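Local coordinates for protein thiosulfate reductase (Thermus thermophilus, PDB 2VPZ) that probably acts as a molybdenum oxidoreductase that reduces sulfur compounds, carrying a [4Fe-4S] cluster and two molybdopterin guanine dinucleotide cofactors, at residues Asn71-Gly76 against Phe501-Thr506. Numbering follows the deposited sequence.
Sequences NPKSRG and FIQLRT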
ATOM      1  N   ASN A  71      10.446 -38.417  -0.557  1.00 45.03           N
ATOM      2  CA  ASN A  71       9.296 -38.750   0.305  1.00 41.84           C
ATOM      3  C   ASN A  71       8.030 -37.961  -0.142  1.00 40.58           C
ATOM      4  O   ASN A  71       8.010 -36.737  -0.101  1.00 40.45           O
ATOM      5  CB  ASN A  71       9.574 -38.458   1.789  1.00 42.17           C
ATOM      6  CG  ASN A  71       8.515 -39.029   2.720  1.00 42.65           C
ATOM      7  OD1 ASN A  71       8.433 -40.246   2.912  1.00 43.11           O
ATOM      8  ND2 ASN A  71       7.657 -38.155   3.259  1.00 41.88           N
ATOM      9  N   PRO A  72       6.958 -38.676  -0.606  1.00 39.44           N
ATOM     10  CA  PRO A  72       5.705 -38.019  -1.037  1.00 38.87           C
ATOM     11  C   PRO A  72       4.904 -37.201   0.015  1.00 37.20           C
ATOM     12  O   PRO A  72       3.962 -36.482  -0.328  1.00 38.13           O
ATOM     13  CB  PRO A  72       4.850 -39.136  -1.640  1.00 39.69           C
ATOM     14  CG  PRO A  72       5.820 -40.293  -1.889  1.00 40.61           C
ATOM     15  CD  PRO A  72       6.940 -40.119  -0.877  1.00 38.82           C
ATOM     16  N   LYS A  73       5.252 -37.347   1.286  1.00 35.50           N
ATOM     17  CA  LYS A  73       4.582 -36.631   2.380  1.00 33.90           C
ATOM     18  C   LYS A  73       5.263 -35.296   2.736  1.00 32.94           C
ATOM     19  O   LYS A  73       4.648 -34.242   2.651  1.00 31.12           O
ATOM     20  CB  LYS A  73       4.445 -37.530   3.626  1.00 33.80           C
ATOM     21  CG  LYS A  73       3.420 -38.658   3.501  1.00 33.34           C
ATOM     22  CD  LYS A  73       3.055 -39.217   4.859  1.00 33.98           C
ATOM     23  CE  LYS A  73       1.821 -40.119   4.817  1.00 33.87           C
ATOM     24  NZ  LYS A  73       0.550 -39.357   5.026  1.00 31.87           N
ATOM     25  N   SER A  74       6.540 -35.325   3.105  1.00 33.90           N
ATOM     26  CA  SER A  74       7.232 -34.073   3.431  1.00 34.33           C
ATOM     27  C   SER A  74       7.717 -33.257   2.204  1.00 37.01           C
ATOM     28  O   SER A  74       7.565 -32.028   2.178  1.00 37.53           O
ATOM     29  CB  SER A  74       8.400 -34.310   4.402  1.00 30.56           C
ATOM     30  OG  SER A  74       9.176 -35.420   4.065  1.00 31.21           O
ATOM     31  N   ARG A  75       8.246 -33.933   1.175  1.00 37.64           N
ATOM     32  CA  ARG A  75       8.835 -33.286  -0.020  1.00 38.05           C
ATOM     33  C   ARG A  75       9.791 -32.120   0.320  1.00 38.34           C
ATOM     34  O   ARG A  75       9.781 -31.098  -0.374  1.00 38.24           O
ATOM     35  CB  ARG A  75       7.798 -32.689  -0.962  1.00 37.74           C
ATOM     36  CG  ARG A  75       6.643 -33.506  -1.326  1.00 38.65           C
ATOM     37  CD  ARG A  75       5.673 -32.515  -1.865  1.00 39.01           C
ATOM     38  NE  ARG A  75       4.417 -33.059  -2.306  1.00 40.06           N
ATOM     39  CZ  ARG A  75       3.283 -32.377  -2.280  1.00 40.77           C
ATOM     40  NH1 ARG A  75       3.308 -31.139  -1.819  1.00 40.35           N
ATOM     41  NH2 ARG A  75       2.154 -32.928  -2.687  1.00 42.68           N
ATOM     42  N   GLY A  76      10.573 -32.251   1.377  1.00 38.40           N
ATOM     43  CA  GLY A  76      11.493 -31.212   1.769  1.00 38.36           C
ATOM     44  C   GLY A  76      11.077 -30.265   2.889  1.00 38.48           C
ATOM     45  O   GLY A  76      11.940 -29.664   3.560  1.00 39.40           O
ATOM     46  N   PHE A 501       3.451 -46.016  -1.413  1.00 41.46           N
ATOM     47  CA  PHE A 501       4.824 -46.090  -0.949  1.00 40.52           C
ATOM     48  C   PHE A 501       5.026 -46.743   0.422  1.00 40.89           C
ATOM     49  O   PHE A 501       4.075 -46.933   1.189  1.00 40.59           O
ATOM     50  CB  PHE A 501       5.546 -44.712  -1.057  1.00 41.98           C
ATOM     51  CG  PHE A 501       4.888 -43.573  -0.263  1.00 41.16           C
ATOM     52  CD1 PHE A 501       5.371 -43.202   1.002  1.00 41.50           C
ATOM     53  CD2 PHE A 501       3.789 -42.870  -0.787  1.00 40.45           C
ATOM     54  CE1 PHE A 501       4.774 -42.147   1.746  1.00 41.65           C
ATOM     55  CE2 PHE A 501       3.173 -41.813  -0.066  1.00 41.29           C
ATOM     56  CZ  PHE A 501       3.668 -41.452   1.205  1.00 41.61           C
ATOM     57  N   ILE A 502       6.268 -47.099   0.718  1.00 41.75           N
ATOM     58  CA  ILE A 502       6.662 -47.764   1.952  1.00 42.58           C
ATOM     59  C   ILE A 502       7.768 -46.957   2.663  1.00 42.80           C
ATOM     60  O   ILE A 502       8.750 -46.553   2.029  1.00 42.80           O
ATOM     61  CB  ILE A 502       7.168 -49.228   1.617  1.00 42.44           C
ATOM     62  CG1 ILE A 502       6.099 -49.980   0.833  1.00 43.52           C
ATOM     63  CG2 ILE A 502       7.564 -49.981   2.911  1.00 44.20           C
ATOM     64  CD1 ILE A 502       6.555 -51.326   0.208  1.00 45.76           C
ATOM     65  N   GLN A 503       7.603 -46.700   3.960  1.00 41.48           N
ATOM     66  CA  GLN A 503       8.617 -45.950   4.720  1.00 41.73           C
ATOM     67  C   GLN A 503       9.261 -46.785   5.832  1.00 40.72           C
ATOM     68  O   GLN A 503       8.617 -47.671   6.389  1.00 40.62           O
ATOM     69  CB  GLN A 503       8.032 -44.671   5.333  1.00 43.92           C
ATOM     70  CG  GLN A 503       6.932 -43.970   4.551  1.00 46.39           C
ATOM     71  CD  GLN A 503       6.596 -42.577   5.082  1.00 48.05           C
ATOM     72  OE1 GLN A 503       6.632 -41.592   4.346  1.00 48.62           O
ATOM     73  NE2 GLN A 503       6.279 -42.494   6.372  1.00 49.23           N
ATOM     74  N   LEU A 504      10.517 -46.479   6.155  1.00 41.07           N
ATOM     75  CA  LEU A 504      11.281 -47.157   7.211  1.00 42.28           C
ATOM     76  C   LEU A 504      11.986 -46.171   8.177  1.00 43.67           C
ATOM     77  O   LEU A 504      12.642 -45.224   7.728  1.00 44.39           O
ATOM     78  CB  LEU A 504      12.355 -48.124   6.632  1.00 43.56           C
ATOM     79  CG  LEU A 504      13.130 -49.145   7.509  1.00 44.61           C
ATOM     80  CD1 LEU A 504      14.497 -48.604   7.979  1.00 44.63           C
ATOM     81  CD2 LEU A 504      12.269 -49.561   8.722  1.00 46.07           C
ATOM     82  N   ARG A 505      11.816 -46.380   9.485  1.00 44.10           N
ATOM     83  CA  ARG A 505      12.478 -45.575  10.506  1.00 44.69           C
ATOM     84  C   ARG A 505      13.538 -46.448  11.214  1.00 45.09           C
ATOM     85  O   ARG A 505      13.295 -47.617  11.591  1.00 44.66           O
ATOM     86  CB  ARG A 505      11.511 -44.925  11.531  1.00 43.40           C
ATOM     87  CG  ARG A 505      11.052 -45.774  12.734  1.00 42.63           C
ATOM     88  CD  ARG A 505      10.630 -44.919  13.968  1.00 41.73           C
ATOM     89  NE  ARG A 505       9.711 -43.831  13.659  1.00 42.85           N
ATOM     90  CZ  ARG A 505       8.458 -43.705  14.096  1.00 42.91           C
ATOM     91  NH1 ARG A 505       7.936 -44.619  14.892  1.00 42.71           N
ATOM     92  NH2 ARG A 505       7.711 -42.659  13.725  1.00 43.03           N
ATOM     93  N   THR A 506      14.725 -45.852  11.353  1.00 45.84           N
ATOM     94  CA  THR A 506      15.930 -46.426  11.938  1.00 47.29           C
ATOM     95  C   THR A 506      16.339 -45.632  13.194  1.00 47.22           C
ATOM     96  O   THR A 506      16.142 -44.417  13.252  1.00 46.81           O
ATOM     97  CB  THR A 506      17.086 -46.373  10.874  1.00 48.73           C
ATOM     98  OG1 THR A 506      16.812 -47.277   9.798  1.00 50.48           O
ATOM     99  CG2 THR A 506      18.446 -46.676  11.505  1.00 48.27           C
TER
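The CB-CG-CD side of Pro72 covers one face of the Phe501 ring. Its CG sits 3.6 Å from the ring centroid and 17° off the ring normal, a CH-pi contact. Pro72 CB adds to it, 3.5 Å from Phe501 CE2. Lys73 comes from another side: its CG meets the ring edge, near the ring plane, 3.6 Å from Phe501 CZ. Phe501 CG stands between its own backbone N and carbonyl carbon (chi1 59°), which turns the ring toward the 71-76 loop. An alanine in place of Phe501 would probably open a gap beneath Pro72 and take the packing partner from Lys73 CG.

Away from this tight ring packing the contact is sparser, at Gln503, where only the amide end approaches the loop. Gln503 OE1 lies 2.7 Å from Asn71 OD1. Gln503 NE2 is hydrogen-bonded to Arg50 O, within the cluster-binding loop.

The contact joins the loop after strand 62-67 of the Fe4S4 region to strand 501-503. The Lys73 side chain, about 7 Å from the iron-sulfur cluster, also makes a cation-pi contact with Trp49. The chemistry implies a seam held mainly by apolar packing, with the Gln503 amide nitrogen satisfied outside the two segments.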